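Long-range contacts in (R)-S-adenosyl-L-methionine hydrolase (Thermus thermophilus, PDB 2CW5), which catalyses the hydrolysis of S-adenosyl-L-methionine to adenosine and L-methionine, works as a homotrimer, and has no chlorinase or fluorinase activity: residues P3-S8 with Y58-A63; P105-L110 with G155-V160; L111-P116 with R135-P140; L168-G173 with T190-P195. All blocks are in the same frame, centred on the assembly; numbering follows the deposited sequence.

In the fold
Contacts 1, 2 and 3 belong to the N-terminal domain, whereas contact 4 lies about 26 Å or more from each of them, centre to centre, where the linker meets the C-terminal antiparallel sheet. Contact 1 comes first along the chain and joins strand 4-8 to the loop leading into strand 64-68. Contact 2, its centre 19 Å away, adds strand 157-158 to strand 107-110 at one margin of the same mixed sheet. Contact 3 is formed entirely by chain that runs between the two halves of contact 2, and the two touch where Pro156 meets Glu112. Contact 4 closes last, 38 Å from contact 3 between centres. They thus involve the sheet's interior, its edge, an adjoining helix and the entry to the second domain.

Contact 1: P3-S8 with Y58-A63; sequences PVYFLS and YLPEGA
Tyr5 and Leu59 slide past each other in opposite directions, the leucine laid over one face of the phenol ring. Leu59 CD2 stands 3.8 Å from the centroid of the Tyr5 ring and 21° off its normal, a CH-pi contact displaced toward the rim. The other methyl, CD1, reaches back to the root of the ring, 3.7 Å from Tyr5 CG. Tyr5 CG lies anti to the carbonyl carbon (chi1 -75°), which swings the ring out toward the 58-63 loop. Pro60 crosses the tyrosine at about a right angle, its CD 3.3 Å from Tyr5 OH. Ala63 comes in at the ring edge instead, CB to Tyr5 CD2 3.8 Å, and the same methyl meets Pro3 CG at 4.0 Å. Ala63 is held in place by a type II turn from Pro60, closed by the bond from Ala63 N to Pro60 O, with Gly62 at positive phi. Ala18 of a second subunit packs on Tyr5, so the ring also belongs to the trimer interface. The turn leads helix 45-55 into strand 64-68, which lies parallel to strand 4-8 in the mixed sheet of the alpha/beta N-terminal domain.

Contact 2: P105-L110 with G155-V160; sequences PRRAFL and GPEVPV
Two backbone hydrogen bonds join Ala108 and Leu110 to the incoming chain. Leu110 N gives a practically straight bond to Pro156 O (2.8 Å, 179°), and Val158 N reaches Ala108 O at 3.0 Å. A water adds a third link, accepting from Ala108 N and donating to Val158 O and Glu157 OE2. Between the direct bonds Phe109 and Glu157 form an antiparallel non-hydrogen-bonded pair with CA atoms 4.2 Å apart. This places 157-158 as a short, weakly bonded edge strand beside 107-110, which pairs on its other side with strand 79-83; there Arg106 and Arg107 both face Leu83 in a classic beta bulge.

Among the charged groups, Glu157 extends along the strand pair, its carboxylate turned only 12° from the plane of the Phe109 ring. Its OE2 touches Arg107 CD at 3.2 Å, but the Arg107 NE is too distant for a salt bridge. Phe109 CZ lies over one face of the Arg107 guanidinium, near its rim.

Apolar contacts finish the seam. Phe109 CE1 meets Glu157 CB at 3.5 Å, and an alanine here would probably leave the Glu157 chain and the Arg107 guanidinium without the surface they rest on. On the opposite sheet face, Ala108 CB packs against Val158 CG2 at 3.8 Å, while Val160 CG1 approaches the same Ala108 CB at 4.2 Å.

Contact 3: L111-P116 with R135-P140; sequences LEPPRP and RDVFAP
Leu111 lies across Phe138 at about a right angle, its CD1 3.6 Å from Phe138 CD1. With CG anti to the carbonyl carbon (chi1 -59°), the leucine carries CD1 to that ring; separately, its CB rests 3.8 Å from Val137 CG1. Further along, Pro113 crosses Pro140 obliquely, CG to CG 3.7 Å, and the same Pro113 CG rests on Val137 O. Pro140 cannot donate a backbone N-H, and the helix is kinked there, beyond a wider pi-type turn at 135-138.

At the polar end Arg115 and Asp136 lie side by side and point the same way, but they meet through carbon: Arg115 CG is 3.5 Å from Asp136 OD1, while the guanidinium stays beyond salt-bridge range. The carboxylate is instead gripped side-on by Arg135, with NE to Asp136 OD1 at 3.0 Å (170°) and NH2 to the syn lone pair of Asp136 OD2. A water bridges Asp136 OD1 to Pro116 O, 2.6 Å from the carboxylate oxygen. Replacing Asp136 with an alanine would probably leave NE of Arg135 without its acceptor and the guanidinium less firmly oriented, and would remove the water link to Pro116 O.

Arg135 NH1 also bonds to Ser227 O of the third subunit, and Phe138 packs on His133, probably important for activity. Pro116 CG covers Arg135 O, a buried carbonyl with no partner in the model. Proline and leucine contacts thus hold the loop to the helix, while the salt bridge positions an arginine beside Ser227, which probably binds the substrate, as in relatives.

Contact 4: L168-G173 with T190-P195; sequences LALTEG and TLLRAP
Thr171 makes both direct backbone hydrogen bonds of this contact. Its N donates to Thr190 O at 3.0 Å, and its O receives Leu192 N at 2.8 Å. The two bonds straddle Leu191 and bridge it to Thr171 in a single beta bridge. The threonine side chain serves its own segment: with OG1 anti to the backbone N (chi1 164°), it accepts from Gly173 N in an ST turn. Gly173 has a positive phi at which a side chain would collide with the preceding carbonyl oxygen.

A water extends the polar link, donating to Ala169 O at 2.7 Å and hydrogen-bonded to Thr190 OG1. The same hydroxyl is bonded to Glu177 N on strand 175-181, so it ties the water to the sheet as well. Thr190 CB also presses close to Ala169 O, at 3.3 Å.

Outward from these bonds the contacts become van der Waals packing. Leu192 leans its CD1 on Leu170 CB (4.0 Å) and over the backbone of Thr171. Leu191 turns the other way, its CD2 reaching Gly173 CA at 3.7 Å. At the far end Arg193 CG lies 3.6 Å from Glu172 O, and the aliphatic parts of Arg193 and Glu172 cross with their charged groups apart; the guanidinium instead has Pro195 CB over the centre of one face.

Leu168 and Leu170 look back to Arg46 and Phe53 on helix 45-55 of the N-terminal domain, whereas Leu191 is sunk among Leu231, Val252 and Leu254 of strands 231-235 and 251-254, so the bridged chains lie where the linker enters the C-terminal sheet.

Contact 1: P3-S8 with Y58-A63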
loop_
_atom_site.group_PDB
_atom_site.type_symbol
_atom_site.label_atom_id
_atom_site.label_comp_id
_atom_site.label_asym_id
_atom_site.label_seq_id
_atom_site.Cartn_x
_atom_site.Cartn_y
_atom_site.Cartn_z
ATOM N N PRO C 3 5.316 14.323 15.690
ATOM C CA PRO C 3 4.877 13.284 14.760
ATOM C C PRO C 3 5.885 13.076 13.639
ATOM O O PRO C 3 6.667 13.980 13.311
ATOM C CB PRO C 3 3.545 13.819 14.255
ATOM C CG PRO C 3 3.766 15.304 14.267
ATOM C CD PRO C 3 4.452 15.514 15.594
ATOM N N VAL C 4 5.874 11.879 13.066
ATOM C CA VAL C 4 6.768 11.550 11.969
ATOM C C VAL C 4 5.971 11.285 10.693
ATOM O O VAL C 4 5.106 10.406 10.656
ATOM C CB VAL C 4 7.622 10.295 12.283
ATOM C CG1 VAL C 4 8.462 9.929 11.074
ATOM C CG2 VAL C 4 8.529 10.554 13.477
ATOM N N TYR C 5 6.257 12.063 9.657
ATOM C CA TYR C 5 5.597 11.902 8.365
ATOM C C TYR C 5 6.603 11.179 7.483
ATOM O O TYR C 5 7.761 11.594 7.367
ATOM C CB TYR C 5 5.201 13.266 7.807
ATOM C CG TYR C 5 3.989 13.822 8.533
ATOM C CD1 TYR C 5 2.694 13.528 8.094
ATOM C CD2 TYR C 5 4.132 14.567 9.705
ATOM C CE1 TYR C 5 1.571 13.960 8.809
ATOM C CE2 TYR C 5 3.012 15.004 10.430
ATOM C CZ TYR C 5 1.738 14.693 9.976
ATOM O OH TYR C 5 0.634 15.106 10.688
ATOM N N PHE C 6 6.139 10.105 6.854
ATOM C CA PHE C 6 6.987 9.225 6.058
ATOM C C PHE C 6 6.663 9.120 4.561
ATOM O O PHE C 6 5.530 8.820 4.166
ATOM C CB PHE C 6 6.928 7.846 6.749
ATOM C CG PHE C 6 7.867 6.811 6.201
ATOM C CD1 PHE C 6 8.985 7.164 5.449
ATOM C CD2 PHE C 6 7.629 5.458 6.463
ATOM C CE1 PHE C 6 9.852 6.184 4.963
ATOM C CE2 PHE C 6 8.489 4.468 5.983
ATOM C CZ PHE C 6 9.603 4.832 5.230
ATOM N N LEU C 7 7.671 9.386 3.734
ATOM C CA LEU C 7 7.526 9.280 2.290
ATOM C C LEU C 7 8.667 8.428 1.748
ATOM O O LEU C 7 9.789 8.496 2.245
ATOM C CB LEU C 7 7.562 10.664 1.627
ATOM C CG LEU C 7 7.447 10.679 0.094
ATOM C CD1 LEU C 7 6.726 11.950 -0.365
ATOM C CD2 LEU C 7 8.839 10.581 -0.538
ATOM N N SER C 8 8.383 7.607 0.745
ATOM C CA SER C 8 9.434 6.787 0.158
ATOM C C SER C 8 9.013 6.292 -1.210
ATOM O O SER C 8 7.898 6.550 -1.656
ATOM C CB SER C 8 9.721 5.568 1.037
ATOM O OG SER C 8 8.747 4.557 0.818
ATOM N N TYR C 58 0.499 21.794 5.346
ATOM C CA TYR C 58 -0.601 21.304 6.176
ATOM C C TYR C 58 -0.139 20.469 7.361
ATOM O O TYR C 58 -0.961 20.032 8.168
ATOM C CB TYR C 58 -1.565 20.462 5.330
ATOM C CG TYR C 58 -2.119 21.188 4.132
ATOM C CD1 TYR C 58 -3.191 22.070 4.261
ATOM C CD2 TYR C 58 -1.547 21.025 2.872
ATOM C CE1 TYR C 58 -3.680 22.775 3.162
ATOM C CE2 TYR C 58 -2.023 21.726 1.767
ATOM C CZ TYR C 58 -3.090 22.598 1.920
ATOM O OH TYR C 58 -3.563 23.299 0.832
ATOM N N LEU C 59 1.167 20.241 7.471
ATOM C CA LEU C 59 1.690 19.432 8.563
ATOM C C LEU C 59 2.061 20.253 9.792
ATOM O O LEU C 59 2.522 21.386 9.683
ATOM C CB LEU C 59 2.921 18.639 8.105
ATOM C CG LEU C 59 2.792 17.830 6.811
ATOM C CD1 LEU C 59 4.052 16.997 6.625
ATOM C CD2 LEU C 59 1.567 16.942 6.851
ATOM N N PRO C 60 1.865 19.674 10.985
ATOM C CA PRO C 60 2.175 20.332 12.253
ATOM C C PRO C 60 3.603 20.861 12.281
ATOM O O PRO C 60 4.529 20.207 11.801
ATOM C CB PRO C 60 1.961 19.220 13.275
ATOM C CG PRO C 60 0.872 18.416 12.665
ATOM C CD PRO C 60 1.292 18.336 11.218
ATOM N N GLU C 61 3.768 22.050 12.849
ATOM C CA GLU C 61 5.072 22.687 12.966
ATOM C C GLU C 61 6.005 21.754 13.735
ATOM O O GLU C 61 5.584 21.094 14.683
ATOM C CB GLU C 61 4.931 23.998 13.739
ATOM C CG GLU C 61 5.858 25.107 13.292
ATOM C CD GLU C 61 5.385 25.766 12.012
ATOM O OE1 GLU C 61 5.995 26.774 11.598
ATOM O OE2 GLU C 61 4.400 25.274 11.419
ATOM N N GLY C 62 7.272 21.701 13.337
ATOM C CA GLY C 62 8.212 20.846 14.037
ATOM C C GLY C 62 8.077 19.358 13.754
ATOM O O GLY C 62 8.772 18.542 14.360
ATOM N N ALA C 63 7.184 18.986 12.847
ATOM C CA ALA C 63 7.029 17.574 12.515
ATOM C C ALA C 63 8.324 17.089 11.858
ATOM O O ALA C 63 9.063 17.879 11.263
ATOM C CB ALA C 63 5.862 17.386 11.559
#

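Contact 2: P105-L110 with G155-V160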
loop_
_atom_site.group_PDB
_atom_site.type_symbol
_atom_site.label_atom_id
_atom_site.label_comp_id
_atom_site.label_asym_id
_atom_site.label_seq_id
_atom_site.Cartn_x
_atom_site.Cartn_y
_atom_site.Cartn_z
ATOM N N PRO C 105 16.132 25.390 5.475
ATOM C CA PRO C 105 16.761 24.947 6.721
ATOM C C PRO C 105 17.814 25.909 7.259
ATOM O O PRO C 105 18.492 26.604 6.499
ATOM C CB PRO C 105 17.343 23.584 6.349
ATOM C CG PRO C 105 17.645 23.730 4.900
ATOM C CD PRO C 105 16.427 24.456 4.374
ATOM N N ARG C 106 17.931 25.943 8.580
ATOM C CA ARG C 106 18.896 26.801 9.254
ATOM C C ARG C 106 20.136 25.988 9.621
ATOM O O ARG C 106 21.248 26.515 9.644
ATOM C CB ARG C 106 18.267 27.393 10.517
ATOM C CG ARG C 106 17.057 28.275 10.254
ATOM C CD ARG C 106 17.463 29.661 9.771
ATOM N NE ARG C 106 18.105 30.432 10.835
ATOM C CZ ARG C 106 18.531 31.685 10.705
ATOM N NH1 ARG C 106 18.388 32.323 9.550
ATOM N NH2 ARG C 106 19.100 32.302 11.734
ATOM N N ARG C 107 19.938 24.704 9.906
ATOM C CA ARG C 107 21.041 23.813 10.264
ATOM C C ARG C 107 20.889 22.439 9.620
ATOM O O ARG C 107 19.776 21.987 9.366
ATOM C CB ARG C 107 21.124 23.647 11.786
ATOM C CG ARG C 107 21.548 24.903 12.527
ATOM C CD ARG C 107 21.898 24.589 13.971
ATOM N NE ARG C 107 20.741 24.143 14.737
ATOM C CZ ARG C 107 20.820 23.583 15.941
ATOM N NH1 ARG C 107 22.005 23.400 16.510
ATOM N NH2 ARG C 107 19.718 23.205 16.575
ATOM N N ALA C 108 22.016 21.782 9.357
ATOM C CA ALA C 108 22.019 20.451 8.755
ATOM C C ALA C 108 23.053 19.598 9.478
ATOM O O ALA C 108 24.046 20.122 9.990
ATOM C CB ALA C 108 22.357 20.541 7.275
ATOM N N PHE C 109 22.822 18.287 9.512
ATOM C CA PHE C 109 23.718 17.361 10.198
ATOM C C PHE C 109 23.917 16.059 9.430
ATOM O O PHE C 109 22.999 15.568 8.773
ATOM C CB PHE C 109 23.150 17.020 11.578
ATOM C CG PHE C 109 23.015 18.199 12.495
ATOM C CD1 PHE C 109 24.031 18.524 13.387
ATOM C CD2 PHE C 109 21.872 18.990 12.465
ATOM C CE1 PHE C 109 23.910 19.621 14.236
ATOM C CE2 PHE C 109 21.742 20.087 13.306
ATOM C CZ PHE C 109 22.763 20.403 14.195
ATOM N N LEU C 110 25.124 15.504 9.518
ATOM C CA LEU C 110 25.428 14.231 8.874
ATOM C C LEU C 110 24.841 13.163 9.788
ATOM O O LEU C 110 24.958 13.266 11.007
ATOM C CB LEU C 110 26.943 14.032 8.758
ATOM C CG LEU C 110 27.554 14.097 7.360
ATOM C CD1 LEU C 110 27.032 12.938 6.516
ATOM C CD2 LEU C 110 27.217 15.432 6.716
ATOM N N GLY C 155 25.129 13.409 14.416
ATOM C CA GLY C 155 26.417 13.322 13.757
ATOM C C GLY C 155 27.005 14.714 13.613
ATOM O O GLY C 155 26.470 15.659 14.187
ATOM N N PRO C 156 28.093 14.879 12.848
ATOM C CA PRO C 156 28.709 16.197 12.670
ATOM C C PRO C 156 27.830 17.198 11.919
ATOM O O PRO C 156 27.145 16.844 10.957
ATOM C CB PRO C 156 29.992 15.869 11.913
ATOM C CG PRO C 156 29.584 14.702 11.075
ATOM C CD PRO C 156 28.806 13.859 12.061
ATOM N N GLU C 157 27.848 18.448 12.363
ATOM C CA GLU C 157 27.062 19.488 11.714
ATOM C C GLU C 157 27.762 19.975 10.452
ATOM O O GLU C 157 28.988 20.096 10.416
ATOM C CB GLU C 157 26.836 20.664 12.670
ATOM C CG GLU C 157 26.214 21.896 12.018
ATOM C CD GLU C 157 25.784 22.944 13.034
ATOM O OE1 GLU C 157 26.538 23.179 14.003
ATOM O OE2 GLU C 157 24.701 23.541 12.855
ATOM N N VAL C 158 26.978 20.239 9.412
ATOM C CA VAL C 158 27.519 20.727 8.154
ATOM C C VAL C 158 26.772 21.986 7.732
ATOM O O VAL C 158 25.624 22.198 8.124
ATOM C CB VAL C 158 27.399 19.668 7.039
ATOM C CG1 VAL C 158 28.194 18.430 7.420
ATOM C CG2 VAL C 158 25.935 19.318 6.801
ATOM N N PRO C 159 27.420 22.844 6.926
ATOM C CA PRO C 159 26.827 24.096 6.440
ATOM C C PRO C 159 25.622 23.834 5.547
ATOM O O PRO C 159 25.700 23.014 4.632
ATOM C CB PRO C 159 27.973 24.742 5.663
ATOM C CG PRO C 159 29.206 24.168 6.310
ATOM C CD PRO C 159 28.818 22.727 6.478
ATOM N N VAL C 160 24.510 24.520 5.803
ATOM C CA VAL C 160 23.318 24.327 4.983
ATOM C C VAL C 160 23.595 24.665 3.527
ATOM O O VAL C 160 22.935 24.146 2.623
ATOM C CB VAL C 160 22.126 25.195 5.462
ATOM C CG1 VAL C 160 21.596 24.663 6.776
ATOM C CG2 VAL C 160 22.553 26.647 5.602
HETATM O O HOH W 1 24.254 23.665 9.998
#

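Contact 3: L111-P116 with R135-P140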
loop_
_atom_site.group_PDB
_atom_site.type_symbol
_atom_site.label_atom_id
_atom_site.label_comp_id
_atom_site.label_asym_id
_atom_site.label_seq_id
_atom_site.Cartn_x
_atom_site.Cartn_y
_atom_site.Cartn_z
ATOM N N LEU C 111 24.208 12.145 9.215
ATOM C CA LEU C 111 23.611 11.099 10.038
ATOM C C LEU C 111 24.550 9.924 10.294
ATOM O O LEU C 111 24.961 9.232 9.365
ATOM C CB LEU C 111 22.315 10.588 9.399
ATOM C CG LEU C 111 21.202 11.615 9.160
ATOM C CD1 LEU C 111 19.947 10.893 8.690
ATOM C CD2 LEU C 111 20.919 12.385 10.436
ATOM N N GLU C 112 24.889 9.717 11.565
ATOM C CA GLU C 112 25.760 8.616 11.968
ATOM C C GLU C 112 25.218 7.979 13.254
ATOM O O GLU C 112 25.969 7.702 14.187
ATOM C CB GLU C 112 27.188 9.125 12.203
ATOM C CG GLU C 112 27.717 10.011 11.086
ATOM C CD GLU C 112 29.210 10.275 11.190
ATOM O OE1 GLU C 112 29.677 10.678 12.277
ATOM O OE2 GLU C 112 29.913 10.084 10.176
ATOM N N PRO C 113 23.898 7.729 13.310
ATOM C CA PRO C 113 23.293 7.127 14.501
ATOM C C PRO C 113 23.661 5.654 14.662
ATOM O O PRO C 113 24.152 5.019 13.726
ATOM C CB PRO C 113 21.803 7.315 14.249
ATOM C CG PRO C 113 21.715 7.074 12.770
ATOM C CD PRO C 113 22.895 7.878 12.238
ATOM N N PRO C 114 23.439 5.095 15.860
ATOM C CA PRO C 114 23.764 3.683 16.068
ATOM C C PRO C 114 22.778 2.821 15.282
ATOM O O PRO C 114 21.568 3.072 15.302
ATOM C CB PRO C 114 23.624 3.519 17.578
ATOM C CG PRO C 114 22.552 4.504 17.924
ATOM C CD PRO C 114 22.933 5.711 17.101
ATOM N N ARG C 115 23.296 1.821 14.578
ATOM C CA ARG C 115 22.456 0.938 13.778
ATOM C C ARG C 115 21.524 0.115 14.665
ATOM O O ARG C 115 21.930 -0.374 15.722
ATOM C CB ARG C 115 23.326 -0.004 12.941
ATOM C CG ARG C 115 22.550 -0.820 11.922
ATOM C CD ARG C 115 23.426 -1.821 11.172
ATOM N NE ARG C 115 23.624 -3.067 11.912
ATOM C CZ ARG C 115 24.404 -3.200 12.981
ATOM N NH1 ARG C 115 25.080 -2.161 13.452
ATOM N NH2 ARG C 115 24.509 -4.377 13.580
ATOM N N PRO C 116 20.255 -0.042 14.247
ATOM C CA PRO C 116 19.296 -0.823 15.034
ATOM C C PRO C 116 19.750 -2.278 15.139
ATOM O O PRO C 116 20.358 -2.814 14.211
ATOM C CB PRO C 116 17.993 -0.659 14.250
ATOM C CG PRO C 116 18.467 -0.490 12.840
ATOM C CD PRO C 116 19.633 0.455 13.008
ATOM N N ARG C 135 16.320 1.773 6.994
ATOM C CA ARG C 135 16.254 1.004 8.228
ATOM C C ARG C 135 17.399 1.287 9.197
ATOM O O ARG C 135 17.178 1.543 10.382
ATOM C CB ARG C 135 16.272 -0.493 7.895
ATOM C CG ARG C 135 16.203 -1.416 9.106
ATOM C CD ARG C 135 16.418 -2.866 8.685
ATOM N NE ARG C 135 17.822 -3.148 8.383
ATOM C CZ ARG C 135 18.243 -4.181 7.656
ATOM N NH1 ARG C 135 17.372 -5.037 7.139
ATOM N NH2 ARG C 135 19.539 -4.360 7.454
ATOM N N ASP C 136 18.625 1.234 8.686
ATOM C CA ASP C 136 19.800 1.402 9.528
ATOM C C ASP C 136 20.330 2.806 9.806
ATOM O O ASP C 136 21.079 2.985 10.761
ATOM C CB ASP C 136 20.931 0.521 8.987
ATOM C CG ASP C 136 20.516 -0.935 8.856
ATOM O OD1 ASP C 136 19.855 -1.450 9.781
ATOM O OD2 ASP C 136 20.850 -1.568 7.836
ATOM N N VAL C 137 19.945 3.790 8.995
ATOM C CA VAL C 137 20.411 5.162 9.192
ATOM C C VAL C 137 19.295 6.195 9.390
ATOM O O VAL C 137 19.260 6.900 10.402
ATOM C CB VAL C 137 21.298 5.624 7.995
ATOM C CG1 VAL C 137 21.723 7.087 8.184
ATOM C CG2 VAL C 137 22.534 4.733 7.889
ATOM N N PHE C 138 18.377 6.284 8.433
ATOM C CA PHE C 138 17.301 7.270 8.527
ATOM C C PHE C 138 16.276 7.040 9.643
ATOM O O PHE C 138 15.916 7.982 10.354
ATOM C CB PHE C 138 16.599 7.395 7.172
ATOM C CG PHE C 138 17.502 7.884 6.071
ATOM C CD1 PHE C 138 18.135 9.124 6.172
ATOM C CD2 PHE C 138 17.738 7.103 4.944
ATOM C CE1 PHE C 138 18.993 9.576 5.160
ATOM C CE2 PHE C 138 18.591 7.545 3.927
ATOM C CZ PHE C 138 19.220 8.787 4.039
ATOM N N ALA C 139 15.814 5.802 9.811
ATOM C CA ALA C 139 14.826 5.504 10.850
ATOM C C ALA C 139 15.316 5.859 12.253
ATOM O O ALA C 139 14.601 6.510 13.021
ATOM C CB ALA C 139 14.414 4.028 10.794
ATOM N N PRO C 140 16.536 5.425 12.618
ATOM C CA PRO C 140 17.023 5.758 13.959
ATOM C C PRO C 140 17.183 7.267 14.157
ATOM O O PRO C 140 16.991 7.783 15.258
ATOM C CB PRO C 140 18.349 4.997 14.050
ATOM C CG PRO C 140 18.790 4.881 12.615
ATOM C CD PRO C 140 17.499 4.568 11.902
HETATM O O HOH W 2 20.218 -3.569 11.162
#

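Contact 4: L168-G173 with T190-P195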
loop_
_atom_site.group_PDB
_atom_site.type_symbol
_atom_site.label_atom_id
_atom_site.label_comp_id
_atom_site.label_asym_id
_atom_site.label_seq_id
_atom_site.Cartn_x
_atom_site.Cartn_y
_atom_site.Cartn_z
ATOM N N LEU C 168 15.220 23.240 -9.976
ATOM C CA LEU C 168 13.795 23.502 -10.148
ATOM C C LEU C 168 13.465 24.929 -9.736
ATOM O O LEU C 168 13.696 25.324 -8.596
ATOM C CB LEU C 168 12.977 22.527 -9.298
ATOM C CG LEU C 168 13.287 21.040 -9.490
ATOM C CD1 LEU C 168 12.518 20.218 -8.460
ATOM C CD2 LEU C 168 12.922 20.621 -10.904
ATOM N N ALA C 169 12.924 25.704 -10.666
ATOM C CA ALA C 169 12.575 27.081 -10.364
ATOM C C ALA C 169 11.113 27.350 -10.682
ATOM O O ALA C 169 10.680 27.189 -11.823
ATOM C CB ALA C 169 13.462 28.028 -11.163
ATOM N N LEU C 170 10.347 27.743 -9.672
ATOM C CA LEU C 170 8.943 28.065 -9.899
ATOM C C LEU C 170 8.965 29.494 -10.420
ATOM O O LEU C 170 9.791 30.302 -9.991
ATOM C CB LEU C 170 8.152 27.973 -8.592
ATOM C CG LEU C 170 8.331 26.636 -7.868
ATOM C CD1 LEU C 170 7.475 26.625 -6.609
ATOM C CD2 LEU C 170 7.949 25.476 -8.803
ATOM N N THR C 171 8.073 29.821 -11.346
ATOM C CA THR C 171 8.088 31.167 -11.906
ATOM C C THR C 171 6.759 31.606 -12.488
ATOM O O THR C 171 5.935 30.782 -12.880
ATOM C CB THR C 171 9.180 31.279 -13.007
ATOM O OG1 THR C 171 8.959 32.450 -13.800
ATOM C CG2 THR C 171 9.154 30.058 -13.909
ATOM N N GLU C 172 6.558 32.920 -12.542
ATOM C CA GLU C 172 5.334 33.468 -13.099
ATOM C C GLU C 172 5.353 33.233 -14.605
ATOM O O GLU C 172 4.318 33.284 -15.270
ATOM C CB GLU C 172 5.241 34.966 -12.804
ATOM C CG GLU C 172 3.942 35.595 -13.274
ATOM C CD GLU C 172 3.840 37.055 -12.899
ATOM O OE1 GLU C 172 4.724 37.836 -13.308
ATOM O OE2 GLU C 172 2.877 37.416 -12.192
ATOM N N GLY C 173 6.541 32.976 -15.141
ATOM C CA GLY C 173 6.660 32.718 -16.564
ATOM C C GLY C 173 7.212 33.869 -17.381
ATOM O O GLY C 173 7.930 34.719 -16.853
ATOM N N THR C 190 6.142 24.144 -13.667
ATOM C CA THR C 190 6.780 25.053 -12.724
ATOM C C THR C 190 6.152 26.447 -12.775
ATOM O O THR C 190 6.602 27.364 -12.086
ATOM C CB THR C 190 8.293 25.182 -13.026
ATOM O OG1 THR C 190 8.472 25.580 -14.393
ATOM C CG2 THR C 190 9.003 23.858 -12.788
ATOM N N LEU C 191 5.116 26.608 -13.594
ATOM C CA LEU C 191 4.444 27.902 -13.723
ATOM C C LEU C 191 3.524 28.206 -12.543
ATOM O O LEU C 191 2.744 27.356 -12.120
ATOM C CB LEU C 191 3.640 27.954 -15.025
ATOM C CG LEU C 191 4.467 28.004 -16.308
ATOM C CD1 LEU C 191 3.538 28.022 -17.510
ATOM C CD2 LEU C 191 5.350 29.251 -16.298
ATOM N N LEU C 192 3.615 29.431 -12.029
ATOM C CA LEU C 192 2.798 29.854 -10.891
ATOM C C LEU C 192 1.488 30.527 -11.281
ATOM O O LEU C 192 0.632 30.771 -10.429
ATOM C CB LEU C 192 3.606 30.797 -9.999
ATOM C CG LEU C 192 4.756 30.098 -9.277
ATOM C CD1 LEU C 192 5.704 31.132 -8.687
ATOM C CD2 LEU C 192 4.187 29.178 -8.193
ATOM N N ARG C 193 1.319 30.842 -12.558
ATOM C CA ARG C 193 0.076 31.470 -12.964
ATOM C C ARG C 193 -0.562 30.779 -14.162
ATOM O O ARG C 193 0.122 30.189 -15.000
ATOM C CB ARG C 193 0.289 32.958 -13.258
ATOM C CG ARG C 193 0.749 33.280 -14.661
ATOM C CD ARG C 193 0.348 34.703 -15.019
ATOM N NE ARG C 193 0.517 34.985 -16.441
ATOM C CZ ARG C 193 0.073 36.085 -17.041
ATOM N NH1 ARG C 193 -0.572 37.009 -16.339
ATOM N NH2 ARG C 193 0.270 36.260 -18.342
ATOM N N ALA C 194 -1.886 30.848 -14.219
ATOM C CA ALA C 194 -2.651 30.243 -15.299
ATOM C C ALA C 194 -3.716 31.252 -15.710
ATOM O O ALA C 194 -4.852 31.191 -15.247
ATOM C CB ALA C 194 -3.300 28.948 -14.816
ATOM N N PRO C 195 -3.354 32.190 -16.599
ATOM C CA PRO C 195 -4.251 33.239 -17.093
ATOM C C PRO C 195 -5.583 32.746 -17.646
ATOM O O PRO C 195 -5.632 31.864 -18.503
ATOM C CB PRO C 195 -3.400 33.946 -18.148
ATOM C CG PRO C 195 -2.537 32.845 -18.671
ATOM C CD PRO C 195 -2.115 32.150 -17.398
HETATM O O HOH W 3 10.863 26.703 -14.484
#